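Local coordinates for peptidoglycan recognition protein 3 (Branchiostoma belcheri tsingtauense, PDB 4Z8I) that probably cleaves peptidoglycan as a zinc-dependent N-acetylmuramoyl-L-alanine amidase, its recognition domain being fused to a chitin-binding domain, at residues 85-90 / 191-195; 132-138 / 173-179. One frame throughout, in Å; residues are numbered along the deposited sequence.

Overall arrangement
Both contacts belong to the amidase domain and involve helix 174-190 or its exit, at opposite ends: contact 2 packs its first turns against a beta hairpin, and contact 1 ties the chain just beyond its last turn to the start of strand 87-94. Their centres lie about 21 Å apart and they do not touch. Contact 2 is the more deeply placed, with half of its ten touching residues buried and none exposed; contact 1 lies nearer the surface, with three of nine buried and two exposed. Contact 1 is held by two main-chain hydrogen bonds of a parallel bridge; contact 2 relies on small side chains and a threonine cap.

Contact 1 of 2, residues 85-90 / 191-195; sequences LPVPKV and GKIRS
A short parallel beta bridge pairs Val87 with Ile193, where the entry to strand 87-94 meets the chain leaving helix 174-190. Two main-chain bonds frame Ile193: Val87 N donates to Lys192 O at 2.8 Å, and Arg194 N donates to Val87 O at 3.0 Å, the latter nearly straight (169°). Before the bridge, Pro86, joined through a cis peptide, sets CB 3.3 Å from Gly191 O and CG 3.6 Å from Arg194 CG. The same CG lies over one face of the Arg194 guanidinium, toward its rim, while the arginine chain runs extended from CG to NE across the proline ring. Lys192, bent at chi2 (-70°), brings CD within 3.9 Å of Leu85 CD1, and its NZ forms a salt bridge with Asp145. On the inner side, Ile193 CG2, anti to its backbone N, is thereby set toward Val90 and meets its CG2 at 4.0 Å. Gly191, with positive phi, is the C-prime residue of the Schellman motif ending helix 174-190. Ile193 also packs on Val188 of that helix and on Trp144, while Val90 touches Tyr197 and Leu199 of strand 197-201, which flanks strand 87-94 in the mixed sheet.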
loop_
_atom_site.group_PDB
_atom_site.type_symbol
_atom_site.label_atom_id
_atom_site.label_comp_id
_atom_site.label_asym_id
_atom_site.label_seq_id
_atom_site.Cartn_x
_atom_site.Cartn_y
_atom_site.Cartn_z
ATOM N N LEU A 85 -8.911 -9.654 -12.611
ATOM C CA LEU A 85 -8.879 -8.238 -12.269
ATOM C C LEU A 85 -10.174 -7.553 -12.700
ATOM O O LEU A 85 -10.796 -7.961 -13.680
ATOM C CB LEU A 85 -7.657 -7.562 -12.902
ATOM C CG LEU A 85 -6.298 -8.084 -12.430
ATOM C CD1 LEU A 85 -5.160 -7.443 -13.202
ATOM C CD2 LEU A 85 -6.121 -7.850 -10.940
ATOM N N PRO A 86 -10.596 -6.515 -11.959
ATOM C CA PRO A 86 -9.950 -5.982 -10.756
ATOM C C PRO A 86 -10.286 -6.805 -9.515
ATOM O O PRO A 86 -11.214 -7.612 -9.537
ATOM C CB PRO A 86 -10.559 -4.587 -10.635
ATOM C CG PRO A 86 -11.920 -4.743 -11.206
ATOM C CD PRO A 86 -11.787 -5.730 -12.331
ATOM N N VAL A 87 -9.528 -6.593 -8.446
ATOM C CA VAL A 87 -9.679 -7.376 -7.227
ATOM C C VAL A 87 -10.697 -6.755 -6.267
ATOM O O VAL A 87 -10.696 -5.542 -6.042
ATOM C CB VAL A 87 -8.306 -7.587 -6.544
ATOM C CG1 VAL A 87 -8.452 -8.293 -5.213
ATOM C CG2 VAL A 87 -7.371 -8.350 -7.466
ATOM N N PRO A 88 -11.591 -7.592 -5.719
ATOM C CA PRO A 88 -12.657 -7.182 -4.800
ATOM C C PRO A 88 -12.144 -6.721 -3.445
ATOM O O PRO A 88 -12.686 -5.764 -2.896
ATOM C CB PRO A 88 -13.467 -8.469 -4.598
ATOM C CG PRO A 88 -13.127 -9.329 -5.744
ATOM C CD PRO A 88 -11.719 -9.006 -6.111
ATOM N N LYS A 89 -11.128 -7.388 -2.905
ATOM C CA LYS A 89 -10.750 -7.135 -1.518
ATOM C C LYS A 89 -9.245 -7.118 -1.221
ATOM O O LYS A 89 -8.445 -7.679 -1.963
ATOM C CB LYS A 89 -11.486 -8.113 -0.597
ATOM C CG LYS A 89 -11.563 -9.537 -1.116
ATOM C CD LYS A 89 -12.705 -10.315 -0.463
ATOM C CE LYS A 89 -14.023 -10.073 -1.171
ATOM N NZ LYS A 89 -15.115 -10.936 -0.644
ATOM N N VAL A 90 -8.873 -6.456 -0.127
ATOM C CA VAL A 90 -7.473 -6.340 0.278
ATOM C C VAL A 90 -7.278 -6.939 1.666
ATOM O O VAL A 90 -7.982 -6.569 2.610
ATOM C CB VAL A 90 -7.018 -4.868 0.306
ATOM C CG1 VAL A 90 -5.550 -4.770 0.674
ATOM C CG2 VAL A 90 -7.266 -4.212 -1.036
ATOM N N GLY A 191 -6.815 0.326 -11.610
ATOM C CA GLY A 191 -7.881 -0.611 -11.910
ATOM C C GLY A 191 -7.495 -2.040 -11.564
ATOM O O GLY A 191 -8.093 -2.992 -12.066
ATOM N N LYS A 192 -6.483 -2.185 -10.712
ATOM C CA LYS A 192 -6.072 -3.492 -10.213
ATOM C C LYS A 192 -6.950 -3.867 -9.027
ATOM O O LYS A 192 -7.224 -5.044 -8.779
ATOM C CB LYS A 192 -4.608 -3.462 -9.773
ATOM C CG LYS A 192 -3.632 -3.048 -10.856
ATOM C CD LYS A 192 -3.507 -4.109 -11.938
ATOM C CE LYS A 192 -2.459 -3.708 -12.972
ATOM N NZ LYS A 192 -2.144 -4.827 -13.902
ATOM N N ILE A 193 -7.379 -2.845 -8.297
ATOM C CA ILE A 193 -8.266 -3.007 -7.156
ATOM C C ILE A 193 -9.506 -2.153 -7.396
ATOM O O ILE A 193 -9.390 -0.988 -7.785
ATOM C CB ILE A 193 -7.589 -2.526 -5.859
ATOM C CG1 ILE A 193 -6.179 -3.104 -5.740
ATOM C CG2 ILE A 193 -8.421 -2.892 -4.646
ATOM C CD1 ILE A 193 -5.411 -2.580 -4.552
ATOM N N ARG A 194 -10.685 -2.729 -7.177
ATOM C CA ARG A 194 -11.935 -1.985 -7.303
ATOM C C ARG A 194 -11.950 -0.790 -6.360
ATOM O O ARG A 194 -11.321 -0.819 -5.302
ATOM C CB ARG A 194 -13.131 -2.885 -6.992
ATOM C CG ARG A 194 -13.366 -3.981 -8.012
ATOM C CD ARG A 194 -14.633 -4.763 -7.709
ATOM N NE ARG A 194 -15.034 -5.601 -8.835
ATOM C CZ ARG A 194 -15.814 -5.187 -9.829
ATOM N NH1 ARG A 194 -16.132 -6.012 -10.817
ATOM N NH2 ARG A 194 -16.276 -3.944 -9.833
ATOM N N SER A 195 -12.661 0.263 -6.749
ATOM C CA SER A 195 -12.779 1.442 -5.904
ATOM C C SER A 195 -13.646 1.106 -4.699
ATOM O O SER A 195 -13.417 1.601 -3.594
ATOM C CB SER A 195 -13.378 2.609 -6.687
ATOM O OG SER A 195 -14.666 2.283 -7.178
#

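Contact 2 of 2, residues 132-138 / 173-179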
loop_
_atom_site.group_PDB
_atom_site.type_symbol
_atom_site.label_atom_id
_atom_site.label_comp_id
_atom_site.label_asym_id
_atom_site.label_seq_id
_atom_site.Cartn_x
_atom_site.Cartn_y
_atom_site.Cartn_z
ATOM N N VAL A 132 5.781 -4.672 3.030
ATOM C CA VAL A 132 6.044 -3.310 3.469
ATOM C C VAL A 132 6.977 -3.370 4.666
ATOM O O VAL A 132 6.732 -4.130 5.605
ATOM C CB VAL A 132 4.743 -2.581 3.872
ATOM C CG1 VAL A 132 5.056 -1.256 4.533
ATOM C CG2 VAL A 132 3.851 -2.363 2.658
ATOM N N GLY A 133 8.054 -2.595 4.622
ATOM C CA GLY A 133 9.000 -2.557 5.722
ATOM C C GLY A 133 8.908 -1.257 6.496
ATOM O O GLY A 133 8.344 -0.276 6.011
ATOM N N ASN A 134 9.468 -1.245 7.702
ATOM C CA ASN A 134 9.483 -0.041 8.523
ATOM C C ASN A 134 10.366 1.043 7.916
ATOM O O ASN A 134 10.391 2.175 8.399
ATOM C CB ASN A 134 9.927 -0.364 9.953
ATOM C CG ASN A 134 8.775 -0.802 10.843
ATOM O OD1 ASN A 134 7.644 -0.961 10.384
ATOM N ND2 ASN A 134 9.060 -0.997 12.126
ATOM N N ASP A 135 11.084 0.686 6.852
ATOM C CA ASP A 135 11.882 1.645 6.095
ATOM C C ASP A 135 10.983 2.512 5.219
ATOM O O ASP A 135 11.450 3.443 4.563
ATOM C CB ASP A 135 12.918 0.924 5.230
ATOM C CG ASP A 135 12.283 0.085 4.131
ATOM O OD1 ASP A 135 11.140 -0.383 4.320
ATOM O OD2 ASP A 135 12.933 -0.110 3.079
ATOM N N GLY A 136 9.693 2.190 5.203
ATOM C CA GLY A 136 8.719 2.980 4.476
ATOM C C GLY A 136 8.592 2.583 3.020
ATOM O O GLY A 136 7.882 3.232 2.254
ATOM N N ASN A 137 9.279 1.513 2.633
ATOM C CA ASN A 137 9.242 1.052 1.249
ATOM C C ASN A 137 8.249 -0.080 1.008
ATOM O O ASN A 137 7.883 -0.809 1.933
ATOM C CB ASN A 137 10.636 0.618 0.794
ATOM C CG ASN A 137 11.559 1.794 0.541
ATOM O OD1 ASN A 137 11.186 2.760 -0.129
ATOM N ND2 ASN A 137 12.774 1.718 1.077
ATOM N N VAL A 138 7.812 -0.212 -0.241
ATOM C CA VAL A 138 6.997 -1.343 -0.665
ATOM C C VAL A 138 7.858 -2.277 -1.512
ATOM O O VAL A 138 8.646 -1.824 -2.345
ATOM C CB VAL A 138 5.776 -0.883 -1.482
ATOM C CG1 VAL A 138 4.875 -2.063 -1.809
ATOM C CG2 VAL A 138 5.000 0.170 -0.720
ATOM N N THR A 173 5.954 1.692 11.541
ATOM C CA THR A 173 6.259 3.113 11.420
ATOM C C THR A 173 5.194 3.790 10.561
ATOM O O THR A 173 4.569 3.148 9.717
ATOM C CB THR A 173 7.655 3.340 10.806
ATOM O OG1 THR A 173 7.699 2.789 9.484
ATOM C CG2 THR A 173 8.721 2.672 11.657
ATOM N N ALA A 174 4.982 5.084 10.781
ATOM C CA ALA A 174 3.981 5.825 10.025
ATOM C C ALA A 174 4.267 5.749 8.531
ATOM O O ALA A 174 3.348 5.758 7.712
ATOM C CB ALA A 174 3.931 7.270 10.486
ATOM N N SER A 175 5.548 5.660 8.185
ATOM C CA SER A 175 5.954 5.544 6.785
ATOM C C SER A 175 5.497 4.222 6.171
ATOM O O SER A 175 5.155 4.165 4.991
ATOM C CB SER A 175 7.469 5.701 6.645
ATOM O OG SER A 175 8.157 4.712 7.387
ATOM N N ALA A 176 5.489 3.164 6.976
ATOM C CA ALA A 176 5.020 1.861 6.513
ATOM C C ALA A 176 3.522 1.899 6.215
ATOM O O ALA A 176 3.072 1.434 5.162
ATOM C CB ALA A 176 5.341 0.789 7.541
ATOM N N ILE A 177 2.761 2.462 7.151
ATOM C CA ILE A 177 1.321 2.638 6.995
ATOM C C ILE A 177 1.006 3.468 5.752
ATOM O O ILE A 177 0.173 3.086 4.922
ATOM C CB ILE A 177 0.720 3.357 8.216
ATOM C CG1 ILE A 177 1.225 2.732 9.521
ATOM C CG2 ILE A 177 -0.798 3.354 8.145
ATOM C CD1 ILE A 177 0.831 1.285 9.710
ATOM N N ALA A 178 1.682 4.608 5.637
ATOM C CA ALA A 178 1.518 5.498 4.494
ATOM C C ALA A 178 1.822 4.784 3.185
ATOM O O ALA A 178 1.110 4.952 2.192
ATOM C CB ALA A 178 2.408 6.712 4.649
ATOM N N ALA A 179 2.882 3.982 3.190
ATOM C CA ALA A 179 3.271 3.232 2.001
ATOM C C ALA A 179 2.209 2.206 1.609
ATOM O O ALA A 179 1.916 2.035 0.426
ATOM C CB ALA A 179 4.609 2.558 2.212
#
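Ala176 and Ala179 press their methyl groups into the hairpin end 132-138, the closely packed, buried side of the contact: Ala176 CB lies 3.6 Å from Val132 CG1, and Ala179 CB 3.8 Å from Val138 CG2. Gly136, whose positive phi suits a glycine, brings its CA to 3.4 Å from Ser175 OG. The loop between strands 130-132 and 138-140 fits a type I turn, Gly133 to Gly136, with a G1 bulge, Gly136 N bonding Gly133 O and Gly133 N bonding Asn137 O. It lies against the N-terminus of helix 174-190, with Thr173 as N-cap. With chi1 at 62°, Thr173 OG1 stands between its own N and carbonyl carbon; it donates to Asn134 O (3.0 Å), accepts from Ser175 OG (2.9 Å) and takes a weak capping bond from Ala176 N. Replacing Thr173 by an alanine is likely to leave Asn134 O and Ser175 OG without their shared partner and to remove the weak side-chain cap. This polar, partly exposed side includes a weak bond from Thr173 N to Asn134 OD1 (3.4 Å), and Thr173 CG2 touches the Asn134 amide carbon CG at 3.6 Å. Farther from the helix, Asp135 OD1 accepts from Asn137 N in an Asx turn; its OD2 accepts from Asn137 ND2 and is also hydrogen-bonded to Tyr139 OH.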